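Local structure of predicted sugar phosphatases of the HAD superfamily (2HX1) at residues F147-L150 against N151-V154; G185-A188 against T189-E192. The protein probably hydrolyses phosphate esters of sugars or related small molecules as a magnesium-dependent phosphatase of the HAD superfamily. All blocks are in the same frame, centred on the assembly; numbering follows the deposited sequence.

Contact 1. Residues F147-L150 against N151-V154; sequences FHDL and NKTV
H148, D149 and L150 pass their carbonyls one turn on to the backbone N atoms of K152, T153 and V154, the i to i+4 ladder of an alpha helix; its last bond here, V154 N to L150 O, measures 3.0 Å. At F147 the donor is a side chain instead: N151 reaches back along the helix and ND2 meets F147 O at 2.8 Å. That bond is nearly straight (163° at the hydrogen) and lies in the carbonyl plane as well as close to the plane of the amide. The same ND2 stands 4.0 Å from CD1 of the F147 ring, with ring and amide planes almost perpendicular at 84°. The other end of the amide is held too, since N151 OD1 accepts from I182 N of the second subunit. With an alanine here, I182 N of the second subunit is likely to lose its acceptor and F147 O its side-chain donor, weakening the tie between subunits at this turn.

Two residues on, D149 O takes two donors from one residue: T153 N at 2.9 Å, from above the carbonyl plane, and T153 OG1 at 2.7 Å. T153 keeps its hydroxyl beside its own backbone N (chi1 -61°), which turns OG1 back over the preceding turn. D149 and K152 run side by side, OD1 3.9 Å from K152 CD, but the lysine NZ goes on to weak bonds with S123 O and I125 O. The F147 ring meets W146 of the second subunit edge-to-face. The two segments are consecutive turns of helix 146-159, the crossover between strands 133-138 and 164-167 in a beta-alpha-beta unit.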
loop_
_atom_site.group_PDB
_atom_site.type_symbol
_atom_site.label_atom_id
_atom_site.label_comp_id
_atom_site.label_asym_id
_atom_site.label_seq_id
_atom_site.Cartn_x
_atom_site.Cartn_y
_atom_site.Cartn_z
ATOM N N PHE A 147 9.196 7.989 -21.328
ATOM C CA PHE A 147 10.380 8.420 -20.588
ATOM C C PHE A 147 10.357 9.918 -20.402
ATOM O O PHE A 147 10.559 10.429 -19.267
ATOM C CB PHE A 147 11.651 7.990 -21.302
ATOM C CG PHE A 147 12.920 8.592 -20.748
ATOM C CD1 PHE A 147 13.466 8.148 -19.560
ATOM C CD2 PHE A 147 13.622 9.575 -21.473
ATOM C CE1 PHE A 147 14.675 8.680 -19.077
ATOM C CE2 PHE A 147 14.825 10.108 -20.995
ATOM C CZ PHE A 147 15.362 9.646 -19.803
ATOM N N HIS A 148 10.084 10.619 -21.503
ATOM C CA HIS A 148 9.985 12.074 -21.483
ATOM C C HIS A 148 8.827 12.591 -20.647
ATOM O O HIS A 148 8.987 13.409 -19.737
ATOM C CB HIS A 148 9.881 12.625 -22.911
ATOM C CG HIS A 148 11.136 12.462 -23.709
ATOM N ND1 HIS A 148 11.148 12.472 -25.091
ATOM C CD2 HIS A 148 12.421 12.272 -23.319
ATOM C CE1 HIS A 148 12.387 12.292 -25.514
ATOM N NE2 HIS A 148 13.178 12.156 -24.459
ATOM N N ASP A 149 7.645 12.064 -20.913
ATOM C CA ASP A 149 6.407 12.686 -20.414
ATOM C C ASP A 149 5.881 12.166 -19.103
ATOM O O ASP A 149 5.142 12.876 -18.432
ATOM C CB ASP A 149 5.362 12.644 -21.515
ATOM C CG ASP A 149 5.787 13.472 -22.719
ATOM O OD1 ASP A 149 6.767 14.249 -22.558
ATOM O OD2 ASP A 149 5.152 13.375 -23.795
ATOM N N LEU A 150 6.266 10.961 -18.691
ATOM C CA LEU A 150 6.008 10.541 -17.308
ATOM C C LEU A 150 6.852 11.332 -16.320
ATOM O O LEU A 150 6.372 11.761 -15.259
ATOM C CB LEU A 150 6.268 9.048 -17.107
ATOM C CG LEU A 150 5.280 8.216 -17.937
ATOM C CD1 LEU A 150 5.475 6.766 -17.683
ATOM C CD2 LEU A 150 3.811 8.638 -17.677
ATOM N N ASN A 151 8.127 11.483 -16.658
ATOM C CA ASN A 151 8.992 12.411 -15.946
ATOM C C ASN A 151 8.436 13.817 -15.927
ATOM O O ASN A 151 8.350 14.422 -14.845
ATOM C CB ASN A 151 10.412 12.383 -16.493
ATOM C CG ASN A 151 11.238 11.273 -15.888
ATOM O OD1 ASN A 151 11.489 11.276 -14.676
ATOM N ND2 ASN A 151 11.697 10.333 -16.723
ATOM N N LYS A 152 8.020 14.349 -17.076
ATOM C CA LYS A 152 7.453 15.720 -17.081
ATOM C C LYS A 152 6.172 15.807 -16.237
ATOM O O LYS A 152 5.934 16.808 -15.613
ATOM C CB LYS A 152 7.120 16.219 -18.503
ATOM C CG LYS A 152 8.291 16.788 -19.298
ATOM C CD LYS A 152 7.823 17.435 -20.649
ATOM C CE LYS A 152 8.536 18.791 -20.909
ATOM N NZ LYS A 152 8.516 19.285 -22.337
ATOM N N THR A 153 5.345 14.758 -16.229
ATOM C CA THR A 153 4.101 14.765 -15.437
ATOM C C THR A 153 4.395 14.760 -13.938
ATOM O O THR A 153 3.776 15.498 -13.156
ATOM C CB THR A 153 3.221 13.560 -15.787
ATOM O OG1 THR A 153 2.880 13.646 -17.165
ATOM C CG2 THR A 153 1.926 13.530 -14.953
ATOM N N VAL A 154 5.387 13.980 -13.531
ATOM C CA VAL A 154 5.827 14.030 -12.140
ATOM C C VAL A 154 6.197 15.468 -11.774
ATOM O O VAL A 154 5.713 16.004 -10.771
ATOM C CB VAL A 154 6.972 13.013 -11.838
ATOM C CG1 VAL A 154 7.720 13.318 -10.514
ATOM C CG2 VAL A 154 6.419 11.614 -11.793
#

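Contact 2. Residues G185-A188 against T189-E192; sequences GGVA and TMIE
T189 opens the second turn with its backbone N bonded to G185 O at 2.9 Å. Its OG1 sits 3.0 Å from the same oxygen, but N171 OD1 is also a partner of this hydroxyl, so where the single proton goes is not settled. Selenomethionine M190 bonds through N to G186 O and folds its chain back at chi3 (-19°), which swings CE in beside V187, 3.8 Å from V187 CA and 4.2 Å from V187 CG2. I191 N reaches V187 O at 166°, close to straight, while its CD1 lies 4.0 Å from V187 CG1, so V187 gives one methyl to each of these side chains. E192 N closes the run on A188 O at 2.8 Å. CG of E192 also comes within 3.2 Å of A188 O, and the carboxylate continues to a salt bridge with R201 and to the backbone N atoms of R198 and F199. The chemistry therefore splits by side: V187, M190 and I191 give an apolar flank, whereas the polar groups of T189 and E192 tie the helix to N171 and to strand 199-202 with the residue before it.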
loop_
_atom_site.group_PDB
_atom_site.type_symbol
_atom_site.label_atom_id
_atom_site.label_comp_id
_atom_site.label_asym_id
_atom_site.label_seq_id
_atom_site.Cartn_x
_atom_site.Cartn_y
_atom_site.Cartn_z
ATOM N N GLY A 185 -5.330 3.920 -16.732
ATOM C CA GLY A 185 -5.493 3.832 -15.282
ATOM C C GLY A 185 -4.262 3.288 -14.632
ATOM O O GLY A 185 -3.910 3.662 -13.512
ATOM N N GLY A 186 -3.594 2.393 -15.335
ATOM C CA GLY A 186 -2.349 1.800 -14.853
ATOM C C GLY A 186 -1.226 2.807 -14.888
ATOM O O GLY A 186 -0.410 2.845 -13.992
ATOM N N VAL A 187 -1.194 3.637 -15.918
ATOM C CA VAL A 187 -0.239 4.736 -15.963
ATOM C C VAL A 187 -0.422 5.673 -14.754
ATOM O O VAL A 187 0.557 6.112 -14.157
ATOM C CB VAL A 187 -0.342 5.516 -17.294
ATOM C CG1 VAL A 187 0.536 6.798 -17.286
ATOM C CG2 VAL A 187 0.052 4.622 -18.428
ATOM N N ALA A 188 -1.670 6.003 -14.415
ATOM C CA ALA A 188 -1.945 6.802 -13.225
ATOM C C ALA A 188 -1.433 6.066 -11.999
ATOM O O ALA A 188 -0.784 6.668 -11.160
ATOM C CB ALA A 188 -3.462 7.099 -13.104
ATOM N N THR A 189 -1.726 4.764 -11.902
ATOM C CA THR A 189 -1.281 3.953 -10.773
ATOM C C THR A 189 0.245 4.030 -10.596
ATOM O O THR A 189 0.748 4.133 -9.466
ATOM C CB THR A 189 -1.739 2.479 -10.938
ATOM O OG1 THR A 189 -3.172 2.409 -10.871
ATOM C CG2 THR A 189 -1.145 1.594 -9.859
HETATM N N MSE A 190 0.969 3.971 -11.718
HETATM C CA MSE A 190 2.430 4.033 -11.719
HETATM C C MSE A 190 2.913 5.369 -11.263
HETATM O O MSE A 190 3.864 5.457 -10.500
HETATM C CB MSE A 190 2.951 3.804 -13.123
HETATM C CG MSE A 190 2.809 2.367 -13.559
HETATM SE SE MSE A 190 3.419 2.051 -15.387
HETATM C CE MSE A 190 3.449 3.711 -16.193
ATOM N N ILE A 191 2.293 6.429 -11.770
ATOM C CA ILE A 191 2.627 7.774 -11.327
ATOM C C ILE A 191 2.403 7.899 -9.817
ATOM O O ILE A 191 3.242 8.423 -9.060
ATOM C CB ILE A 191 1.793 8.814 -12.069
ATOM C CG1 ILE A 191 2.190 8.862 -13.566
ATOM C CG2 ILE A 191 1.999 10.198 -11.431
ATOM C CD1 ILE A 191 1.137 9.612 -14.475
ATOM N N GLU A 192 1.257 7.404 -9.371
ATOM C CA GLU A 192 0.909 7.453 -7.971
ATOM C C GLU A 192 1.839 6.634 -7.056
ATOM O O GLU A 192 1.964 6.926 -5.867
ATOM C CB GLU A 192 -0.549 7.036 -7.804
ATOM C CG GLU A 192 -1.521 8.067 -8.364
ATOM C CD GLU A 192 -2.986 7.687 -8.123
ATOM O OE1 GLU A 192 -3.363 6.524 -8.376
ATOM O OE2 GLU A 192 -3.751 8.565 -7.665
#

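How the contacts relate
From the N terminus the chain first completes contact 1 on helix 146-159, runs through strands 164-167, 172-174 and 180-182, and then forms contact 2 on helix 184-195. Each contact spans adjacent turns of its own helix, so neither encloses a loop; they stand in series, without nesting or crossing. Their centres are about 12 Å apart and the two helices touch directly. L150 sends CD2 to V187 CG1 at 3.8 Å and CD1 to M190 CE at 4.0 Å, and T153 CG2 meets I191 CD1 at 4.0 Å. This apolar seam joins helices 146-159 and 184-195, which both belong to the domain built on the five-stranded parallel sheet, and both contacts also touch the second subunit.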